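Local coordinates for protein glucose-6-phosphate 1-dehydrogenase (Kluyveromyces lactis, PDB 7E6I) that catalyses the NADP+-dependent oxidation of glucose 6-phosphate to 6-phosphogluconolactone, the first step of the oxidative pentose phosphate pathway, at residues 340-345 / 464-469; 287-292 / 458-463; 215-220 / 333-338; 235-240 / 312-317. One frame throughout, in Å; residues are numbered along the deposited sequence.

Interaction 1 (340-345 / 464-469); sequences ALNEGK and GCRSPD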
loop_
_atom_site.group_PDB
_atom_site.type_symbol
_atom_site.label_atom_id
_atom_site.label_comp_id
_atom_site.label_asym_id
_atom_site.label_seq_id
_atom_site.Cartn_x
_atom_site.Cartn_y
_atom_site.Cartn_z
ATOM N N ALA A 340 -16.355 -1.607 8.702
ATOM C CA ALA A 340 -17.488 -2.010 9.549
ATOM C C ALA A 340 -18.256 -3.181 8.939
ATOM O O ALA A 340 -19.488 -3.230 8.971
ATOM C CB ALA A 340 -18.426 -0.829 9.832
ATOM N N LEU A 341 -17.527 -4.121 8.364
ATOM C CA LEU A 341 -18.092 -5.370 7.895
ATOM C C LEU A 341 -17.806 -6.457 8.938
ATOM O O LEU A 341 -17.393 -6.158 10.067
ATOM C CB LEU A 341 -17.520 -5.701 6.510
ATOM C CG LEU A 341 -17.681 -4.602 5.454
ATOM C CD1 LEU A 341 -16.759 -4.839 4.251
ATOM C CD2 LEU A 341 -19.137 -4.481 5.004
ATOM N N ASN A 342 -17.972 -7.720 8.549
ATOM C CA ASN A 342 -17.913 -8.862 9.452
ATOM C C ASN A 342 -16.512 -9.418 9.691
ATOM O O ASN A 342 -16.367 -10.327 10.515
ATOM C CB ASN A 342 -18.767 -9.992 8.889
ATOM C CG ASN A 342 -18.169 -10.571 7.619
ATOM O OD1 ASN A 342 -17.983 -9.863 6.630
ATOM N ND2 ASN A 342 -17.851 -11.855 7.648
ATOM N N GLU A 343 -15.484 -8.947 8.985
ATOM C CA GLU A 343 -14.155 -9.534 9.151
ATOM C C GLU A 343 -13.120 -8.601 8.548
ATOM O O GLU A 343 -13.447 -7.689 7.789
ATOM C CB GLU A 343 -14.055 -10.913 8.485
ATOM C CG GLU A 343 -14.384 -10.853 7.004
ATOM C CD GLU A 343 -14.269 -12.182 6.303
ATOM O OE1 GLU A 343 -13.451 -13.022 6.734
ATOM O OE2 GLU A 343 -15.006 -12.382 5.310
ATOM N N GLY A 344 -11.857 -8.852 8.893
ATOM C CA GLY A 344 -10.739 -8.153 8.295
ATOM C C GLY A 344 -10.023 -9.073 7.325
ATOM O O GLY A 344 -9.666 -10.203 7.666
ATOM N N LYS A 345 -9.805 -8.567 6.113
ATOM C CA LYS A 345 -9.351 -9.394 5.002
ATOM C C LYS A 345 -8.938 -8.523 3.830
ATOM O O LYS A 345 -9.664 -7.592 3.454
ATOM C CB LYS A 345 -10.489 -10.314 4.568
ATOM C CG LYS A 345 -10.117 -11.584 3.940
ATOM C CD LYS A 345 -11.377 -12.447 3.835
ATOM C CE LYS A 345 -12.297 -12.018 2.708
ATOM N NZ LYS A 345 -12.976 -13.210 2.101
ATOM N N GLY A 464 -21.180 -4.570 10.788
ATOM C CA GLY A 464 -20.820 -5.943 11.050
ATOM C C GLY A 464 -21.355 -6.939 10.053
ATOM O O GLY A 464 -21.025 -8.126 10.156
ATOM N N CYS A 465 -22.149 -6.492 9.083
ATOM C CA CYS A 465 -22.754 -7.389 8.111
ATOM C C CYS A 465 -21.737 -7.856 7.059
ATOM O O CYS A 465 -20.658 -7.282 6.880
ATOM C CB CYS A 465 -23.950 -6.716 7.436
ATOM S SG CYS A 465 -23.560 -5.809 5.941
ATOM N N ARG A 466 -22.107 -8.931 6.361
ATOM C CA ARG A 466 -21.204 -9.539 5.393
ATOM C C ARG A 466 -20.973 -8.608 4.218
ATOM O O ARG A 466 -19.830 -8.386 3.802
ATOM C CB ARG A 466 -21.779 -10.869 4.909
ATOM C CG ARG A 466 -20.744 -11.943 4.617
ATOM C CD ARG A 466 -20.930 -13.131 5.549
ATOM N NE ARG A 466 -19.812 -14.072 5.493
ATOM C CZ ARG A 466 -19.708 -15.152 6.270
ATOM N NH1 ARG A 466 -20.654 -15.418 7.170
ATOM N NH2 ARG A 466 -18.656 -15.959 6.156
ATOM N N SER A 467 -22.054 -8.029 3.694
ATOM C CA SER A 467 -22.031 -7.253 2.464
ATOM C C SER A 467 -23.272 -6.387 2.416
ATOM O O SER A 467 -24.362 -6.873 2.754
ATOM C CB SER A 467 -22.010 -8.170 1.237
ATOM O OG SER A 467 -22.864 -9.292 1.433
ATOM N N PRO A 468 -23.163 -5.151 1.992
ATOM C CA PRO A 468 -24.369 -4.343 1.744
ATOM C C PRO A 468 -25.315 -5.024 0.770
ATOM O O PRO A 468 -24.897 -5.911 0.017
ATOM C CB PRO A 468 -23.816 -3.037 1.157
ATOM C CG PRO A 468 -22.370 -3.025 1.523
ATOM C CD PRO A 468 -21.914 -4.435 1.707
ATOM N N ASP A 469 -26.587 -4.633 0.786
ATOM C CA ASP A 469 -27.540 -5.173 -0.172
ATOM C C ASP A 469 -27.089 -4.844 -1.585
ATOM O O ASP A 469 -26.596 -3.744 -1.860
ATOM C CB ASP A 469 -28.951 -4.607 0.068
ATOM C CG ASP A 469 -29.553 -5.055 1.400
ATOM O OD1 ASP A 469 -30.598 -4.489 1.809
ATOM O OD2 ASP A 469 -28.985 -5.977 2.036
#
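The amide of N342 overlaps the guanidinium of R466: N342 ND2 lies over one face, 3.6 Å above that plane and offset toward the rim, and 3.7 Å from R466 NE. The two planes are 37° apart, so the overlap is tilted rather than a flush stack. With CG of N342 set between its own backbone N and carbonyl carbon (chi1 68°), the amide reaches R466 while CB rests 3.2 Å from G464 O. N342 OD1 lies 3.5 Å from R466 CA and accepts a hydrogen bond from K220 NZ, which also forms a salt bridge with E343. The one clear backbone hydrogen bond across the contact runs from G464 N to A340 O at 2.8 Å, nearly straight at 172°. L341 CD2 approaches P468 CD at 4.3 Å. R466 and K345 correspond to binding residues of a second NADP+ by similarity, so this loop pair probably borders that site. The contact joins two loops beside the large mixed sheet: the loop holding 340-345 links strand 333-338 to strand 345-352, the one holding 464-469 leads from edge strand 459-462 to helix 471-476, and L341 and P468 both pack on Y461.

Interaction 2 (287-292 / 458-463); sequences IGQYGR and PKIYPY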
loop_
_atom_site.group_PDB
_atom_site.type_symbol
_atom_site.label_atom_id
_atom_site.label_comp_id
_atom_site.label_asym_id
_atom_site.label_seq_id
_atom_site.Cartn_x
_atom_site.Cartn_y
_atom_site.Cartn_z
ATOM N N ILE A 287 -22.524 1.643 -3.593
ATOM C CA ILE A 287 -22.033 2.629 -2.641
ATOM C C ILE A 287 -22.839 2.493 -1.355
ATOM O O ILE A 287 -24.070 2.383 -1.400
ATOM C CB ILE A 287 -22.123 4.032 -3.274
ATOM C CG1 ILE A 287 -20.728 4.612 -3.430
ATOM C CG2 ILE A 287 -23.122 4.949 -2.647
ATOM C CD1 ILE A 287 -19.941 3.787 -4.390
ATOM N N GLY A 288 -22.149 2.431 -0.222
ATOM C CA GLY A 288 -22.802 2.140 1.044
ATOM C C GLY A 288 -22.183 2.919 2.187
ATOM O O GLY A 288 -21.022 3.331 2.134
ATOM N N GLN A 289 -22.991 3.140 3.222
ATOM C CA GLN A 289 -22.596 3.823 4.456
ATOM C C GLN A 289 -23.100 2.989 5.622
ATOM O O GLN A 289 -24.217 2.464 5.572
ATOM C CB GLN A 289 -23.169 5.260 4.531
ATOM C CG GLN A 289 -22.697 6.074 5.726
ATOM C CD GLN A 289 -23.428 7.406 5.860
ATOM O OE1 GLN A 289 -24.398 7.534 6.623
ATOM N NE2 GLN A 289 -22.969 8.405 5.112
ATOM N N TYR A 290 -22.293 2.825 6.662
ATOM C CA TYR A 290 -22.669 1.846 7.674
ATOM C C TYR A 290 -23.625 2.448 8.700
ATOM O O TYR A 290 -23.403 3.552 9.217
ATOM C CB TYR A 290 -21.449 1.208 8.349
ATOM C CG TYR A 290 -20.614 2.031 9.299
ATOM C CD1 TYR A 290 -20.915 2.085 10.662
ATOM C CD2 TYR A 290 -19.459 2.680 8.849
ATOM C CE1 TYR A 290 -20.110 2.822 11.545
ATOM C CE2 TYR A 290 -18.651 3.409 9.719
ATOM C CZ TYR A 290 -18.981 3.481 11.062
ATOM O OH TYR A 290 -18.163 4.197 11.903
ATOM N N GLY A 291 -24.717 1.725 8.952
ATOM C CA GLY A 291 -25.665 2.071 9.986
ATOM C C GLY A 291 -25.459 1.225 11.228
ATOM O O GLY A 291 -24.500 0.457 11.343
ATOM N N ARG A 292 -26.389 1.368 12.169
ATOM C CA ARG A 292 -26.285 0.640 13.423
ATOM C C ARG A 292 -26.350 -0.867 13.183
ATOM O O ARG A 292 -27.022 -1.341 12.264
ATOM C CB ARG A 292 -27.398 1.068 14.370
ATOM C CG ARG A 292 -27.047 2.284 15.209
ATOM C CD ARG A 292 -28.253 2.770 16.007
ATOM N NE ARG A 292 -28.270 4.222 16.131
ATOM C CZ ARG A 292 -29.369 4.933 16.343
ATOM N NH1 ARG A 292 -30.542 4.322 16.448
ATOM N NH2 ARG A 292 -29.292 6.249 16.449
ATOM N N PRO A 458 -25.505 7.119 -0.296
ATOM C CA PRO A 458 -25.114 5.732 -0.030
ATOM C C PRO A 458 -26.243 4.964 0.630
ATOM O O PRO A 458 -26.947 5.478 1.499
ATOM C CB PRO A 458 -23.900 5.863 0.901
ATOM C CG PRO A 458 -23.920 7.276 1.379
ATOM C CD PRO A 458 -24.547 8.075 0.273
ATOM N N LYS A 459 -26.434 3.732 0.181
ATOM C CA LYS A 459 -27.344 2.844 0.874
ATOM C C LYS A 459 -26.758 2.476 2.235
ATOM O O LYS A 459 -25.544 2.367 2.396
ATOM C CB LYS A 459 -27.607 1.611 0.016
ATOM C CG LYS A 459 -27.087 0.321 0.595
ATOM C CD LYS A 459 -27.392 -0.871 -0.328
ATOM C CE LYS A 459 -27.260 -0.523 -1.817
ATOM N NZ LYS A 459 -27.420 -1.747 -2.661
ATOM N N ILE A 460 -27.628 2.327 3.232
ATOM C CA ILE A 460 -27.200 2.054 4.601
ATOM C C ILE A 460 -27.046 0.553 4.788
ATOM O O ILE A 460 -27.822 -0.235 4.236
ATOM C CB ILE A 460 -28.197 2.649 5.615
ATOM C CG1 ILE A 460 -28.354 4.147 5.366
ATOM C CG2 ILE A 460 -27.727 2.428 7.043
ATOM C CD1 ILE A 460 -27.110 4.933 5.750
ATOM N N TYR A 461 -26.031 0.141 5.551
ATOM C CA TYR A 461 -25.842 -1.282 5.834
ATOM C C TYR A 461 -25.452 -1.408 7.297
ATOM O O TYR A 461 -24.743 -0.544 7.824
ATOM C CB TYR A 461 -24.773 -1.952 4.934
ATOM C CG TYR A 461 -23.356 -1.436 5.091
ATOM C CD1 TYR A 461 -22.919 -0.335 4.367
ATOM C CD2 TYR A 461 -22.455 -2.059 5.938
ATOM C CE1 TYR A 461 -21.634 0.149 4.495
ATOM C CE2 TYR A 461 -21.169 -1.583 6.075
ATOM C CZ TYR A 461 -20.760 -0.475 5.347
ATOM O OH TYR A 461 -19.468 0.009 5.467
ATOM N N PRO A 462 -25.916 -2.443 7.980
ATOM C CA PRO A 462 -25.654 -2.534 9.422
ATOM C C PRO A 462 -24.195 -2.850 9.695
ATOM O O PRO A 462 -23.584 -3.687 9.024
ATOM C CB PRO A 462 -26.569 -3.676 9.885
ATOM C CG PRO A 462 -26.799 -4.486 8.652
ATOM C CD PRO A 462 -26.764 -3.538 7.487
ATOM N N TYR A 463 -23.646 -2.159 10.691
ATOM C CA TYR A 463 -22.314 -2.462 11.182
ATOM C C TYR A 463 -22.189 -3.959 11.414
ATOM O O TYR A 463 -23.024 -4.562 12.095
ATOM C CB TYR A 463 -22.083 -1.687 12.479
ATOM C CG TYR A 463 -20.664 -1.537 13.010
ATOM C CD1 TYR A 463 -19.877 -2.640 13.324
ATOM C CD2 TYR A 463 -20.151 -0.269 13.290
ATOM C CE1 TYR A 463 -18.590 -2.476 13.858
ATOM C CE2 TYR A 463 -18.872 -0.096 13.816
ATOM C CZ TYR A 463 -18.099 -1.195 14.102
ATOM O OH TYR A 463 -16.836 -1.000 14.624
#
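Y461 and Y290 meet at the outer edge of the large mixed sheet, where strand 459-462 runs parallel to strand 285-291 and closes that side within the chain. The pair illustrates how a short edge strand can be held by both a backbone ladder and aromatic packing. K459 N, Y461 N and Y463 N donate in turn to I287 O, Q289 O and G291 O, while Q289 N and G291 N give bonds back to K459 O and Y461 O; the strand axes nevertheless twist by 41°.

From CB, the Y461 side chain rises on the same sheet face as Y290. Its CG sits between the backbone N and carbonyl carbon (chi1 64°), which lays the ring against the backbone of Q289 and Y290. Y461 CD1 then meets Q289 O at 3.3 Å, and Y461 CE1 lies 3.4 Å from Q289 C. Farther out, Y461 CZ touches Y290 CB at 3.5 Å. The CA of Y290 stands over the ring face, 3.8 Å from the centroid, a CH-pi contact. At the tip, OH hydrogen-bonds to K339 O and T315 OG1, tying the edge strand to the loop that carries a substrate-binding lysine.

On the face of Q289 and I460, Q289 CB meets P458 CB at 3.8 Å, the proline coming in from the loop before the strand, and I460 CG2 lies 3.6 Å from G291 CA. Back on the face of Y290 and Y461, Y463 turns its edge toward the face of Y290, with planes at 88° in an offset edge-to-face pair; Y463 CD2 comes within 3.5 Å of Y290 CE1.

Interaction 3 (215-220 / 333-338); sequences VQVVFK and IVMRAG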
loop_
_atom_site.group_PDB
_atom_site.type_symbol
_atom_site.label_atom_id
_atom_site.label_comp_id
_atom_site.label_asym_id
_atom_site.label_seq_id
_atom_site.Cartn_x
_atom_site.Cartn_y
_atom_site.Cartn_z
ATOM N N VAL A 215 -12.205 -10.950 -12.229
ATOM C CA VAL A 215 -11.129 -10.542 -11.341
ATOM C C VAL A 215 -11.724 -9.687 -10.234
ATOM O O VAL A 215 -12.493 -8.761 -10.511
ATOM C CB VAL A 215 -10.057 -9.759 -12.107
ATOM C CG1 VAL A 215 -8.970 -9.279 -11.156
ATOM C CG2 VAL A 215 -9.513 -10.619 -13.244
ATOM N N GLN A 216 -11.340 -9.970 -8.990
ATOM C CA GLN A 216 -11.811 -9.243 -7.813
ATOM C C GLN A 216 -10.635 -8.918 -6.902
ATOM O O GLN A 216 -9.832 -9.807 -6.593
ATOM C CB GLN A 216 -12.817 -10.075 -7.020
ATOM C CG GLN A 216 -14.219 -10.149 -7.588
ATOM C CD GLN A 216 -15.148 -10.913 -6.657
ATOM O OE1 GLN A 216 -15.654 -10.352 -5.679
ATOM N NE2 GLN A 216 -15.361 -12.198 -6.941
ATOM N N VAL A 217 -10.539 -7.662 -6.470
ATOM C CA VAL A 217 -9.661 -7.260 -5.369
ATOM C C VAL A 217 -10.553 -6.819 -4.215
ATOM O O VAL A 217 -11.426 -5.972 -4.400
ATOM C CB VAL A 217 -8.697 -6.127 -5.779
ATOM C CG1 VAL A 217 -7.747 -5.828 -4.650
ATOM C CG2 VAL A 217 -7.923 -6.505 -7.022
ATOM N N VAL A 218 -10.345 -7.394 -3.033
ATOM C CA VAL A 218 -11.319 -7.329 -1.949
ATOM C C VAL A 218 -10.641 -6.823 -0.681
ATOM O O VAL A 218 -9.593 -7.348 -0.279
ATOM C CB VAL A 218 -11.960 -8.698 -1.687
ATOM C CG1 VAL A 218 -12.900 -8.601 -0.512
ATOM C CG2 VAL A 218 -12.700 -9.192 -2.947
ATOM N N PHE A 219 -11.247 -5.808 -0.052
ATOM C CA PHE A 219 -10.751 -5.210 1.185
ATOM C C PHE A 219 -11.904 -5.150 2.168
ATOM O O PHE A 219 -12.944 -4.544 1.876
ATOM C CB PHE A 219 -10.186 -3.809 0.928
ATOM C CG PHE A 219 -9.825 -3.021 2.173
ATOM C CD1 PHE A 219 -10.792 -2.328 2.886
ATOM C CD2 PHE A 219 -8.505 -2.908 2.577
ATOM C CE1 PHE A 219 -10.450 -1.565 4.010
ATOM C CE2 PHE A 219 -8.161 -2.154 3.685
ATOM C CZ PHE A 219 -9.133 -1.478 4.400
ATOM N N LYS A 220 -11.727 -5.780 3.321
ATOM C CA LYS A 220 -12.747 -5.796 4.356
ATOM C C LYS A 220 -12.081 -5.434 5.665
ATOM O O LYS A 220 -11.020 -5.980 5.996
ATOM C CB LYS A 220 -13.410 -7.167 4.475
ATOM C CG LYS A 220 -14.426 -7.487 3.406
ATOM C CD LYS A 220 -14.846 -8.939 3.523
ATOM C CE LYS A 220 -16.319 -9.071 3.896
ATOM N NZ LYS A 220 -16.763 -10.507 3.910
ATOM N N ILE A 333 -13.855 -6.406 -14.141
ATOM C CA ILE A 333 -13.008 -6.303 -12.960
ATOM C C ILE A 333 -13.770 -5.551 -11.875
ATOM O O ILE A 333 -14.394 -4.521 -12.150
ATOM C CB ILE A 333 -11.694 -5.595 -13.309
ATOM C CG1 ILE A 333 -10.900 -6.454 -14.280
ATOM C CG2 ILE A 333 -10.894 -5.252 -12.066
ATOM C CD1 ILE A 333 -9.857 -5.660 -15.014
ATOM N N VAL A 334 -13.739 -6.060 -10.647
ATOM C CA VAL A 334 -14.379 -5.380 -9.530
ATOM C C VAL A 334 -13.350 -5.134 -8.434
ATOM O O VAL A 334 -12.606 -6.046 -8.042
ATOM C CB VAL A 334 -15.575 -6.175 -8.981
ATOM C CG1 VAL A 334 -16.107 -5.511 -7.698
ATOM C CG2 VAL A 334 -16.676 -6.267 -10.014
ATOM N N MET A 335 -13.310 -3.905 -7.937
ATOM C CA MET A 335 -12.635 -3.587 -6.685
ATOM C C MET A 335 -13.711 -3.253 -5.671
ATOM O O MET A 335 -14.626 -2.479 -5.970
ATOM C CB MET A 335 -11.679 -2.410 -6.846
ATOM C CG MET A 335 -10.310 -2.788 -7.404
ATOM S SD MET A 335 -9.183 -1.360 -7.487
ATOM C CE MET A 335 -10.172 -0.139 -6.634
ATOM N N ARG A 336 -13.618 -3.835 -4.484
ATOM C CA ARG A 336 -14.623 -3.572 -3.467
ATOM C C ARG A 336 -13.948 -3.460 -2.108
ATOM O O ARG A 336 -13.115 -4.296 -1.748
ATOM C CB ARG A 336 -15.722 -4.650 -3.469
ATOM C CG ARG A 336 -15.278 -6.099 -3.242
ATOM C CD ARG A 336 -16.472 -7.021 -3.535
ATOM N NE ARG A 336 -16.171 -8.450 -3.671
ATOM C CZ ARG A 336 -16.183 -9.311 -2.655
ATOM N NH1 ARG A 336 -16.464 -8.871 -1.439
ATOM N NH2 ARG A 336 -15.928 -10.604 -2.845
ATOM N N ALA A 337 -14.292 -2.408 -1.376
ATOM C CA ALA A 337 -13.678 -2.094 -0.094
ATOM C C ALA A 337 -14.748 -1.594 0.871
ATOM O O ALA A 337 -15.621 -0.810 0.479
ATOM C CB ALA A 337 -12.591 -1.030 -0.244
ATOM N N GLY A 338 -14.671 -2.040 2.128
ATOM C CA GLY A 338 -15.609 -1.590 3.138
ATOM C C GLY A 338 -15.017 -1.612 4.528
ATOM O O GLY A 338 -14.174 -2.454 4.860
HETATM O O HOH W 1 -17.547 -10.875 1.020
#
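R336 grips Q216 side-on, with NE and NH2 both donating to Q216 OE1, at 2.8 Å from NE and 2.9 Å from NH2. The acceptor lies within 3° of the guanidinium plane, so two bonds converge on one oxygen at the edge of the flat group and limit its rotation. R336 achieves this by placing CG between its backbone N and carbonyl carbon (chi1 58°), then running extended as far as NE. The Q216 chain starts with CG opposite its carbonyl carbon and is likewise extended, so that the two side chains meet although their amide and guanidinium planes differ by 36°. V218 completes the cradle: its CG2 presses on one face of the guanidinium, 3.5 Å from R336 CZ.

These residues project from neighbouring parallel strands, 212-220 and 333-338, inside the mixed sheet of the C-terminal domain. A regular backbone ladder, exemplified by R336 N to V217 O at 3.1 Å and F219 N to R336 O at 2.9 Å, runs the length of the pair, with V215 opposite I333 through K220 opposite G338. Helix 471-476 covers the Q216 and R336 face through L471 and L475. By similarity R336 belongs to the site of a second NADP+.

The opposite face is apolar and looks toward helix 236-254. There V217 CB packs against M335 CG, and F219 CD1 lies 3.8 Å from A337 CB. The F219 ring also touches Y184 and comes within about 4 Å of bound glucose 6-phosphate, nearest atoms counted.

Interaction 4 (235-240 / 312-317); sequences IGIIRD and KCVTFA. With BG6 (6-O-phosphono-beta-D-glucopyranose), chain B.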
loop_
_atom_site.group_PDB
_atom_site.type_symbol
_atom_site.label_atom_id
_atom_site.label_comp_id
_atom_site.label_asym_id
_atom_site.label_seq_id
_atom_site.Cartn_x
_atom_site.Cartn_y
_atom_site.Cartn_z
ATOM N N ILE A 235 -12.738 12.253 3.134
ATOM C CA ILE A 235 -11.886 11.243 2.507
ATOM C C ILE A 235 -12.753 10.241 1.750
ATOM O O ILE A 235 -12.781 10.243 0.511
ATOM C CB ILE A 235 -11.025 10.502 3.545
ATOM C CG1 ILE A 235 -10.164 11.456 4.378
ATOM C CG2 ILE A 235 -10.127 9.502 2.854
ATOM C CD1 ILE A 235 -9.408 12.451 3.570
ATOM N N GLY A 236 -13.450 9.372 2.492
ATOM C CA GLY A 236 -14.231 8.291 1.929
ATOM C C GLY A 236 -13.382 7.073 1.592
ATOM O O GLY A 236 -12.164 7.145 1.448
ATOM N N ILE A 237 -14.057 5.926 1.447
ATOM C CA ILE A 237 -13.332 4.662 1.347
ATOM C C ILE A 237 -12.581 4.582 0.034
ATOM O O ILE A 237 -11.509 3.965 -0.045
ATOM C CB ILE A 237 -14.292 3.464 1.520
ATOM C CG1 ILE A 237 -13.515 2.189 1.829
ATOM C CG2 ILE A 237 -15.146 3.239 0.284
ATOM C CD1 ILE A 237 -12.776 2.243 3.125
ATOM N N ILE A 238 -13.115 5.217 -1.010
ATOM C CA ILE A 238 -12.498 5.133 -2.319
ATOM C C ILE A 238 -11.136 5.804 -2.292
ATOM O O ILE A 238 -10.129 5.205 -2.680
ATOM C CB ILE A 238 -13.425 5.735 -3.387
ATOM C CG1 ILE A 238 -14.739 4.953 -3.393
ATOM C CG2 ILE A 238 -12.768 5.681 -4.747
ATOM C CD1 ILE A 238 -15.789 5.534 -4.260
ATOM N N ARG A 239 -11.079 7.034 -1.795
ATOM C CA ARG A 239 -9.797 7.707 -1.620
ATOM C C ARG A 239 -8.923 6.993 -0.610
ATOM O O ARG A 239 -7.695 7.011 -0.732
ATOM C CB ARG A 239 -10.010 9.141 -1.140
ATOM C CG ARG A 239 -10.121 10.164 -2.216
ATOM C CD ARG A 239 -9.874 11.546 -1.658
ATOM N NE ARG A 239 -10.448 12.538 -2.551
ATOM C CZ ARG A 239 -11.728 12.882 -2.540
ATOM N NH1 ARG A 239 -12.554 12.315 -1.667
ATOM N NH2 ARG A 239 -12.181 13.799 -3.389
ATOM N N ASP A 240 -9.525 6.402 0.419
ATOM C CA ASP A 240 -8.724 5.905 1.530
ATOM C C ASP A 240 -7.863 4.716 1.117
ATOM O O ASP A 240 -6.693 4.644 1.497
ATOM C CB ASP A 240 -9.614 5.537 2.719
ATOM C CG ASP A 240 -8.804 5.370 4.014
ATOM O OD1 ASP A 240 -7.816 6.122 4.219
ATOM O OD2 ASP A 240 -9.145 4.485 4.824
ATOM N N LYS A 312 -23.133 12.235 3.274
ATOM C CA LYS A 312 -23.199 11.213 2.238
ATOM C C LYS A 312 -21.900 10.413 2.123
ATOM O O LYS A 312 -21.624 9.838 1.061
ATOM C CB LYS A 312 -23.539 11.852 0.892
ATOM C CG LYS A 312 -24.848 12.625 0.864
ATOM C CD LYS A 312 -25.403 12.708 -0.567
ATOM C CE LYS A 312 -24.458 13.493 -1.483
ATOM N NZ LYS A 312 -25.091 14.712 -2.085
ATOM N N CYS A 313 -21.092 10.365 3.185
ATOM C CA CYS A 313 -19.780 9.738 3.089
ATOM C C CYS A 313 -19.904 8.241 2.809
ATOM O O CYS A 313 -20.683 7.530 3.456
ATOM C CB CYS A 313 -18.984 9.961 4.365
ATOM S SG CYS A 313 -17.294 9.338 4.244
ATOM N N VAL A 314 -19.116 7.764 1.853
ATOM C CA VAL A 314 -19.113 6.357 1.464
ATOM C C VAL A 314 -18.111 5.604 2.334
ATOM O O VAL A 314 -16.911 5.894 2.299
ATOM C CB VAL A 314 -18.763 6.208 -0.025
ATOM C CG1 VAL A 314 -18.709 4.775 -0.399
ATOM C CG2 VAL A 314 -19.788 6.918 -0.891
ATOM N N THR A 315 -18.590 4.616 3.093
ATOM C CA THR A 315 -17.700 3.738 3.850
ATOM C C THR A 315 -17.581 2.348 3.230
ATOM O O THR A 315 -16.765 1.536 3.691
ATOM C CB THR A 315 -18.162 3.638 5.319
ATOM O OG1 THR A 315 -19.424 2.967 5.390
ATOM C CG2 THR A 315 -18.320 5.025 5.924
ATOM N N PHE A 316 -18.371 2.053 2.197
ATOM C CA PHE A 316 -18.237 0.840 1.408
ATOM C C PHE A 316 -18.453 1.209 -0.044
ATOM O O PHE A 316 -19.437 1.882 -0.360
ATOM C CB PHE A 316 -19.259 -0.236 1.806
ATOM C CG PHE A 316 -19.252 -1.436 0.895
ATOM C CD1 PHE A 316 -19.858 -1.396 -0.351
ATOM C CD2 PHE A 316 -18.622 -2.596 1.281
ATOM C CE1 PHE A 316 -19.818 -2.471 -1.184
ATOM C CE2 PHE A 316 -18.589 -3.675 0.447
ATOM C CZ PHE A 316 -19.190 -3.611 -0.794
ATOM N N ALA A 317 -17.592 0.707 -0.928
ATOM C CA ALA A 317 -17.768 0.896 -2.363
ATOM C C ALA A 317 -17.348 -0.352 -3.121
ATOM O O ALA A 317 -16.309 -0.952 -2.829
ATOM C CB ALA A 317 -16.960 2.098 -2.882
HETATM C C1 BG6 B . -4.546 3.236 5.330
HETATM C C2 BG6 B . -6.000 3.696 5.429
HETATM O O1 BG6 B . -3.905 3.689 4.204
HETATM O O5 BG6 B . -4.510 1.737 5.279
HETATM C C3 BG6 B . -6.686 3.088 6.601
HETATM O O2 BG6 B . -6.090 5.125 5.508
HETATM C C4 BG6 B . -6.658 1.596 6.529
HETATM O O3 BG6 B . -8.080 3.496 6.637
HETATM C C5 BG6 B . -5.220 1.092 6.406
HETATM O O4 BG6 B . -7.290 1.070 7.703
HETATM C C6 BG6 B . -5.130 -0.389 6.155
HETATM O O6 BG6 B . -3.759 -0.726 6.046
HETATM P P BG6 B . -3.283 -2.229 6.567
HETATM O O1P BG6 B . -4.222 -3.142 5.801
HETATM O O2P BG6 B . -3.472 -2.308 8.058
HETATM O O3P BG6 B . -1.817 -2.531 6.262
#
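I237, in the opening turn of helix 236-254, donates its backbone N-H outside the helix, to V314 O of the approaching loop at 3.0 Å. Amides at the start of a helix have no carbonyl of a preceding turn to bind, and here a distant stretch supplies one. G236 enters with a positive phi of 82°, a value that favours glycine, and its CA sits 3.6 Å from V314 O.

Apolar branches spread round this bond. In I237, CG1 lies opposite the backbone N (chi1 -163°) and reaches T315 O, while CG2 fits between V314 CG1 at 3.9 Å and A317 CB at 3.8 Å. The CB of A317 is shared, for I238 CG1 comes to 3.7 Å from it; farther round, I238 packs on F443, L446 and L450 of helix 433-451.

The contact thus sets the start of a long helix against the large mixed sheet at the point where strand 316-321 begins. That beginning is a classic beta bulge, T315 and F316 both facing G288 of the neighbouring strand, while on its other side A317 pairs with A337 of strand 333-338.

One turn on, D240 faces the substrate instead. Its carboxylate takes the sugar in bidentate fashion, OD1 accepting from O2 and OD2 from O3 of glucose 6-phosphate; both bonds are modelled very short, and their exact lengths are doubtful. H183, K187, E221, H245, K339 and Q373 make further hydrogen bonds to the ligand. R239, just before D240 in the chain, folds back so that its NH1 bonds I235 O at 3.0 Å and also pairs with E451.

How the interactions relate
Interactions 3 and 4 are buried, whereas 1 and 2 are only partly so, toward the sheet's edge. Three of them share the mixed sheet: interaction 2 closes its 459-462 edge, interaction 3 joins two inner strands, and interaction 4 sets a helix against strand 316-321, the shared neighbour that links 2, 3 and 4. Interaction 1 joins the loops that follow strands 333-338 and 459-462, and K220 connects it to interaction 3. Chemistry follows position: mixed polar and loop-backbone contacts in 1; parallel backbone ladders in 2 and 3, dressed with tyrosines in 2 and with an arginine-glutamine clamp on one face and apolar side chains on the other in 3; and aliphatic packing beside a sugar-binding carboxylate in 4.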